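Local coordinates for surface glycoprotein (Trypanosoma brucei, PDB 5KLH), which may act as a sensor on the surface of the insect-stage parasite, with this bilobed ectodomain forming one part of a longer transmembrane protein, at residues V62-N67 / S71-K76; V75-N80 / V200-E205; A83-R88 / L158-A163. All coordinates share one frame; numbering follows the deposited sequence.

Contact 1. Residues V62-N67 / S71-K76; sequences VPVSGN and SQLVVK
The carbonyl oxygen Asn67 O draws two donors from the strand 72-76. Val74 N gives it a nearly straight hydrogen bond of 2.9 Å, with an angle of 166° at the hydrogen, while the CA-H of Leu73 adds a weaker contact, Leu73 CA lying 3.5 Å from Asn67 O. The side chain of Asn67 works in both directions. Its amide nitrogen turns back to its own segment, where Asn67 ND2 donates to Pro63 O over 2.8 Å, in the carbonyl plane and close to the plane of the amide itself, a geometry that should help fix the rotation of the amide. Its OD1 accepts from a water that also donates to Val74 O, so the amide bridges the two backbones through one solvent molecule; Ser34 OG is a further partner of Val74 O. Leu73 supplies the apolar part of the contact. With its CG trans to the backbone nitrogen (chi1 178°), Leu73 CD1 reaches Asn67 CB at 4.1 Å and also rests more loosely against the methyls of Val62 and Val64, at 4.4 Å from Val64 CG2. The backbone bond from Asn67 N to Val64 O closes a type II beta turn, in which Gly66 takes the positive phi expected at the third position. The turn leads the chain out of strand 51-63 and into the short antiparallel pairing of residues 68-69 with 72-79, a tight beta hairpin.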
# COMPACT_ATOMS: atom_id res chain seq x y z
N VAL A 62 -10.26 -8.06 12.64
CA VAL A 62 -11.17 -7.18 13.35
C VAL A 62 -12.53 -7.17 12.68
O VAL A 62 -12.62 -6.88 11.49
CB VAL A 62 -10.62 -5.74 13.40
CG1 VAL A 62 -11.58 -4.84 14.13
CG2 VAL A 62 -9.26 -5.72 14.10
N PRO A 63 -13.59 -7.51 13.42
CA PRO A 63 -14.90 -7.45 12.76
C PRO A 63 -15.28 -6.02 12.43
O PRO A 63 -14.94 -5.11 13.18
CB PRO A 63 -15.84 -8.05 13.82
CG PRO A 63 -15.14 -7.79 15.13
CD PRO A 63 -13.67 -7.91 14.83
N VAL A 64 -15.97 -5.81 11.32
CA VAL A 64 -16.43 -4.46 11.00
C VAL A 64 -17.49 -4.01 12.01
O VAL A 64 -17.45 -2.88 12.53
CB VAL A 64 -16.96 -4.39 9.56
CG1 VAL A 64 -17.76 -3.13 9.32
CG2 VAL A 64 -15.80 -4.47 8.59
N SER A 65 -18.42 -4.90 12.31
CA SER A 65 -19.47 -4.61 13.30
C SER A 65 -18.89 -4.30 14.67
O SER A 65 -18.12 -5.08 15.24
CB SER A 65 -20.45 -5.79 13.40
OG SER A 65 -21.56 -5.44 14.21
N GLY A 66 -19.24 -3.13 15.19
CA GLY A 66 -18.76 -2.69 16.49
C GLY A 66 -17.46 -1.92 16.45
O GLY A 66 -16.99 -1.42 17.47
N ASN A 67 -16.87 -1.82 15.26
CA ASN A 67 -15.60 -1.11 15.09
C ASN A 67 -15.69 -0.08 13.98
O ASN A 67 -14.69 0.23 13.34
CB ASN A 67 -14.45 -2.09 14.81
CG ASN A 67 -14.14 -2.97 16.00
OD1 ASN A 67 -13.75 -2.48 17.07
ND2 ASN A 67 -14.30 -4.29 15.83
N SER A 71 -18.08 5.97 8.19
CA SER A 71 -17.69 5.17 7.04
C SER A 71 -16.32 4.51 7.26
O SER A 71 -15.82 3.81 6.37
CB SER A 71 -17.64 6.05 5.79
OG SER A 71 -16.60 7.01 5.89
N GLN A 72 -15.74 4.74 8.43
CA GLN A 72 -14.38 4.31 8.74
C GLN A 72 -14.33 3.12 9.67
O GLN A 72 -15.10 3.04 10.63
CB GLN A 72 -13.59 5.46 9.37
CG GLN A 72 -13.62 6.74 8.57
CD GLN A 72 -12.63 6.76 7.43
OE1 GLN A 72 -11.45 6.42 7.60
NE2 GLN A 72 -13.08 7.19 6.26
N LEU A 73 -13.42 2.20 9.39
CA LEU A 73 -13.04 1.20 10.36
C LEU A 73 -12.09 1.87 11.34
O LEU A 73 -11.21 2.63 10.92
CB LEU A 73 -12.36 0.01 9.69
CG LEU A 73 -11.85 -1.14 10.56
CD1 LEU A 73 -13.01 -2.06 10.97
CD2 LEU A 73 -10.81 -1.92 9.80
N VAL A 74 -12.29 1.61 12.63
CA VAL A 74 -11.46 2.18 13.68
C VAL A 74 -10.60 1.09 14.28
O VAL A 74 -11.11 0.19 14.96
CB VAL A 74 -12.32 2.84 14.78
CG1 VAL A 74 -11.43 3.44 15.85
CG2 VAL A 74 -13.22 3.91 14.17
N VAL A 75 -9.30 1.17 14.05
CA VAL A 75 -8.37 0.15 14.53
C VAL A 75 -7.52 0.75 15.65
O VAL A 75 -6.70 1.62 15.41
CB VAL A 75 -7.48 -0.38 13.40
CG1 VAL A 75 -6.56 -1.47 13.91
CG2 VAL A 75 -8.36 -0.91 12.27
N LYS A 76 -7.77 0.30 16.87
CA LYS A 76 -6.98 0.74 18.02
C LYS A 76 -5.85 -0.24 18.29
O LYS A 76 -6.08 -1.38 18.70
CB LYS A 76 -7.89 0.90 19.24
CG LYS A 76 -9.06 1.83 18.93
CD LYS A 76 -9.89 2.18 20.15
CE LYS A 76 -11.01 3.13 19.75
NZ LYS A 76 -11.79 3.65 20.92
O HOH W 1 -12.60 0.03 17.26

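Contact 2. Residues V75-N80 / V200-E205; sequences VKVNIN and VQLYSE
Face-to-face packing across a curled beta sheet is illustrated by strands 75-79 and 200-204, whose axes pass 10.2 Å apart at 44°, too far for backbone pairing and about right for interlocking aliphatic side chains. At one end Val75 and Val200 reach toward each other tip to tip, Val75 CG1 standing 4.0 Å from Val200 CG1. In each the same branch, CG1, lies opposite the backbone nitrogen, chi1 being -178° in both. Further along, Leu202 serves two residues of the facing strand with one methyl. Leu202 CD2 lies 4.2 Å from Val77 CG1 and 4.1 Å from Ile79 CG1, and the side chains of Ile79 and Leu202 pass alongside one another in opposite directions. Phe33, on strand 31-33, touches Val77, Val200 and Leu202, and so helps to fill the same interior. The alternation of the strand puts polar chemistry on the other face of 200-204: there Tyr203 OH donates to Gln201 OE1 over 3.0 Å, and the Tyr203 ring stacks with Phe209 of helix 208-215. Between the two strands themselves the contact is made of saturated carbon alone and every touching residue is buried. Its hold therefore comes from shape and from the exclusion of water rather than from directional bonds, which each strand makes with its own neighbours in the sheet.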
# COMPACT_ATOMS: atom_id res chain seq x y z
N VAL A 75 -9.30 1.17 14.05
CA VAL A 75 -8.37 0.15 14.53
C VAL A 75 -7.52 0.75 15.65
O VAL A 75 -6.70 1.62 15.41
CB VAL A 75 -7.48 -0.38 13.40
CG1 VAL A 75 -6.56 -1.47 13.91
CG2 VAL A 75 -8.36 -0.91 12.27
N LYS A 76 -7.77 0.30 16.87
CA LYS A 76 -6.98 0.74 18.02
C LYS A 76 -5.85 -0.24 18.29
O LYS A 76 -6.08 -1.38 18.70
CB LYS A 76 -7.89 0.90 19.24
CG LYS A 76 -9.06 1.83 18.93
CD LYS A 76 -9.89 2.18 20.15
CE LYS A 76 -11.01 3.13 19.75
NZ LYS A 76 -11.79 3.65 20.92
N VAL A 77 -4.64 0.21 18.01
CA VAL A 77 -3.47 -0.65 18.09
C VAL A 77 -2.93 -0.59 19.52
O VAL A 77 -2.52 0.46 19.98
CB VAL A 77 -2.40 -0.21 17.08
CG1 VAL A 77 -1.20 -1.13 17.13
CG2 VAL A 77 -3.01 -0.13 15.70
N ASN A 78 -2.99 -1.72 20.21
CA ASN A 78 -2.48 -1.81 21.58
C ASN A 78 -1.53 -3.00 21.70
O ASN A 78 -1.89 -4.07 22.23
CB ASN A 78 -3.64 -1.92 22.58
CG ASN A 78 -3.20 -1.70 24.01
OD1 ASN A 78 -2.01 -1.45 24.28
ND2 ASN A 78 -4.14 -1.78 24.94
N ILE A 79 -0.32 -2.80 21.20
CA ILE A 79 0.67 -3.86 21.06
C ILE A 79 1.83 -3.57 21.99
O ILE A 79 2.34 -2.45 22.03
CB ILE A 79 1.15 -3.95 19.60
CG1 ILE A 79 -0.02 -4.34 18.70
CG2 ILE A 79 2.30 -4.95 19.46
CD1 ILE A 79 -0.52 -5.80 18.91
N ASN A 80 2.23 -4.59 22.74
CA ASN A 80 3.38 -4.51 23.64
C ASN A 80 4.59 -3.93 22.91
O ASN A 80 4.94 -4.40 21.83
CB ASN A 80 3.67 -5.91 24.20
CG ASN A 80 4.79 -5.92 25.21
OD1 ASN A 80 4.80 -5.11 26.14
ND2 ASN A 80 5.73 -6.85 25.05
N VAL A 200 -5.84 -7.09 10.03
CA VAL A 200 -4.91 -6.02 10.33
C VAL A 200 -3.54 -6.63 10.58
O VAL A 200 -3.42 -7.56 11.39
CB VAL A 200 -5.34 -5.21 11.56
CG1 VAL A 200 -4.35 -4.07 11.79
CG2 VAL A 200 -6.75 -4.68 11.36
N GLN A 201 -2.53 -6.14 9.86
CA GLN A 201 -1.16 -6.60 10.04
C GLN A 201 -0.23 -5.44 10.38
O GLN A 201 -0.18 -4.44 9.65
CB GLN A 201 -0.65 -7.32 8.78
CG GLN A 201 -1.52 -8.52 8.38
CD GLN A 201 -1.03 -9.24 7.13
OE1 GLN A 201 0.02 -8.93 6.59
NE2 GLN A 201 -1.81 -10.23 6.68
N LEU A 202 0.52 -5.58 11.47
CA LEU A 202 1.47 -4.54 11.87
C LEU A 202 2.90 -5.04 11.64
O LEU A 202 3.31 -6.06 12.21
CB LEU A 202 1.25 -4.13 13.33
CG LEU A 202 2.26 -3.14 13.92
CD1 LEU A 202 2.07 -1.76 13.33
CD2 LEU A 202 2.18 -3.08 15.45
N TYR A 203 3.63 -4.33 10.78
CA TYR A 203 5.03 -4.59 10.47
C TYR A 203 5.94 -3.60 11.15
O TYR A 203 5.52 -2.48 11.51
CB TYR A 203 5.29 -4.51 8.96
CG TYR A 203 4.68 -5.65 8.19
CD1 TYR A 203 3.35 -5.60 7.82
CD2 TYR A 203 5.43 -6.76 7.84
CE1 TYR A 203 2.77 -6.67 7.12
CE2 TYR A 203 4.87 -7.82 7.14
CZ TYR A 203 3.54 -7.76 6.79
OH TYR A 203 2.96 -8.81 6.09
N SER A 204 7.21 -3.96 11.28
CA SER A 204 8.23 -2.97 11.62
C SER A 204 8.80 -2.40 10.33
O SER A 204 8.79 -3.07 9.29
CB SER A 204 9.33 -3.57 12.50
OG SER A 204 10.13 -4.51 11.79
N GLU A 205 9.25 -1.15 10.38
CA GLU A 205 9.80 -0.46 9.22
C GLU A 205 10.89 -1.23 8.51
O GLU A 205 10.99 -1.18 7.29
CB GLU A 205 10.38 0.91 9.62
CG GLU A 205 9.39 2.01 9.75
CD GLU A 205 10.05 3.37 9.88
OE1 GLU A 205 11.21 3.46 10.36
OE2 GLU A 205 9.39 4.36 9.52

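Contact 3. Residues A83-R88 / L158-A163; sequences APFTRR and LYLVAA
Two successive bends, chi2 75° and chi3 65°, fold the Arg87 chain round Leu160, so that its guanidinium ends flat against a methyl instead of extending past it. Leu160 CD2 stands over the centre of that plane, 3.6 Å from Arg87 CZ, and the nitrogens lie at similar range beneath it, Arg87 NH2 at 3.7 Å from Leu160 CD2. The start of the arginine chain wraps the same methyl, with Arg87 CG at 3.9 Å from Leu160 CD2, and the two side chains run past each other in opposite directions. Leu158 completes the apolar bed: its CD2 meets Arg87 CG at 4.2 Å. The cationic end is not left to hydrocarbon, because Arg87 NH2 forms a salt bridge with Glu172 OE2 and a hydrogen bond with Gln177 O, which together should hold the guanidinium in place and balance its charge. These side chains lie between two strands of the curled mixed sheet. Strands 85-100 and 145-164 are antiparallel partners over part of their length, but the segments 85-88 and 158-163 have separated to 9.9 Å between axes, at 150°, and face each other through side chains. Leu160 also touches Val77, Val200 and Leu202 in the interior. Its second methyl is taken up by Phe85, whose CE2 lies 4.3 Å from Leu160 CD1 in an oblique approach to the ring, while Ala83 O, from Phe85's own segment, lies in plane at the ring edge.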
# COMPACT_ATOMS: atom_id res chain seq x y z
N ALA A 83 4.03 2.24 21.05
CA ALA A 83 3.20 3.33 21.57
C ALA A 83 1.82 3.27 20.93
O ALA A 83 1.71 3.26 19.71
CB ALA A 83 3.83 4.69 21.30
N PRO A 84 0.76 3.21 21.76
CA PRO A 84 -0.57 3.03 21.17
C PRO A 84 -0.93 4.10 20.14
O PRO A 84 -0.54 5.27 20.26
CB PRO A 84 -1.50 3.12 22.39
CG PRO A 84 -0.65 2.67 23.53
CD PRO A 84 0.72 3.18 23.23
N PHE A 85 -1.65 3.67 19.12
CA PHE A 85 -2.17 4.60 18.13
C PHE A 85 -3.41 4.04 17.49
O PHE A 85 -3.66 2.82 17.55
CB PHE A 85 -1.10 4.95 17.07
CG PHE A 85 -0.71 3.82 16.16
CD1 PHE A 85 0.25 2.90 16.54
CD2 PHE A 85 -1.26 3.72 14.89
CE1 PHE A 85 0.63 1.87 15.69
CE2 PHE A 85 -0.88 2.69 14.03
CZ PHE A 85 0.06 1.77 14.43
N THR A 86 -4.19 4.93 16.88
CA THR A 86 -5.38 4.54 16.15
C THR A 86 -5.21 4.81 14.66
O THR A 86 -4.69 5.85 14.26
CB THR A 86 -6.63 5.30 16.66
OG1 THR A 86 -6.86 4.96 18.03
CG2 THR A 86 -7.88 4.92 15.85
N ARG A 87 -5.66 3.87 13.84
CA ARG A 87 -5.84 4.15 12.43
C ARG A 87 -7.31 4.03 12.10
O ARG A 87 -7.94 3.00 12.39
CB ARG A 87 -5.03 3.19 11.55
CG ARG A 87 -5.36 3.33 10.06
CD ARG A 87 -4.75 4.61 9.48
NE ARG A 87 -3.29 4.53 9.51
CZ ARG A 87 -2.55 4.02 8.53
NH1 ARG A 87 -3.11 3.56 7.42
NH2 ARG A 87 -1.23 3.97 8.67
N ARG A 88 -7.84 5.09 11.51
CA ARG A 88 -9.13 5.04 10.82
C ARG A 88 -8.90 4.88 9.33
O ARG A 88 -8.09 5.60 8.75
CB ARG A 88 -9.93 6.30 11.10
CG ARG A 88 -10.63 6.27 12.44
CD ARG A 88 -11.29 7.61 12.74
NE ARG A 88 -12.23 7.47 13.85
CZ ARG A 88 -11.86 7.38 15.12
NH1 ARG A 88 -10.58 7.41 15.44
NH2 ARG A 88 -12.78 7.26 16.08
N LEU A 158 -5.64 -4.42 6.17
CA LEU A 158 -5.07 -3.14 6.52
C LEU A 158 -3.65 -3.36 7.00
O LEU A 158 -3.44 -4.14 7.92
CB LEU A 158 -5.92 -2.47 7.61
CG LEU A 158 -5.40 -1.12 8.12
CD1 LEU A 158 -5.62 -0.06 7.08
CD2 LEU A 158 -6.09 -0.76 9.42
N TYR A 159 -2.68 -2.72 6.34
CA TYR A 159 -1.26 -2.86 6.70
C TYR A 159 -0.77 -1.65 7.46
O TYR A 159 -0.86 -0.53 6.95
CB TYR A 159 -0.39 -3.03 5.45
CG TYR A 159 -0.74 -4.20 4.58
CD1 TYR A 159 -1.84 -4.16 3.72
CD2 TYR A 159 0.05 -5.34 4.57
CE1 TYR A 159 -2.14 -5.23 2.89
CE2 TYR A 159 -0.24 -6.41 3.74
CZ TYR A 159 -1.34 -6.34 2.91
OH TYR A 159 -1.64 -7.40 2.08
N LEU A 160 -0.22 -1.85 8.65
CA LEU A 160 0.26 -0.74 9.47
C LEU A 160 1.75 -0.92 9.72
O LEU A 160 2.24 -2.05 9.66
CB LEU A 160 -0.50 -0.67 10.80
CG LEU A 160 -2.02 -0.58 10.67
CD1 LEU A 160 -2.71 -0.66 12.04
CD2 LEU A 160 -2.39 0.73 10.00
N VAL A 161 2.46 0.18 9.97
CA VAL A 161 3.90 0.11 10.18
C VAL A 161 4.34 0.87 11.42
O VAL A 161 3.92 2.01 11.65
CB VAL A 161 4.67 0.64 8.93
CG1 VAL A 161 6.16 0.44 9.07
CG2 VAL A 161 4.19 -0.05 7.67
N ALA A 162 5.18 0.22 12.22
CA ALA A 162 5.80 0.87 13.37
C ALA A 162 7.29 1.06 13.14
O ALA A 162 7.95 0.22 12.53
CB ALA A 162 5.58 0.04 14.64
N ALA A 163 7.81 2.18 13.65
CA ALA A 163 9.23 2.52 13.60
C ALA A 163 9.83 2.53 15.00
O ALA A 163 9.15 2.85 15.98
CB ALA A 163 9.41 3.88 12.97

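The three contacts share one curled sheet but differ in depth: contact 2 is fully buried, contacts 1 and 3 only partly. Contact 1 is local in sequence, and it alone joins its segments by hydrogen bonds, one of them direct and others through water. Contact 2 is wholly aliphatic, joining segments 120 residues apart; strand 72-79 serves both, contact 1 through Leu73 and Val74, contact 2 through Val75, Val77 and Ile79. Contact 3, centred about 5 Å from contact 2, continues the same interior but finishes with an arginine lying over leucine, held by a salt bridge and a backbone carbonyl. Val75 N lies 2.8 Å from Arg87 O, and Leu160 N 2.8 Å from Gln201 O, both probable hydrogen bonds.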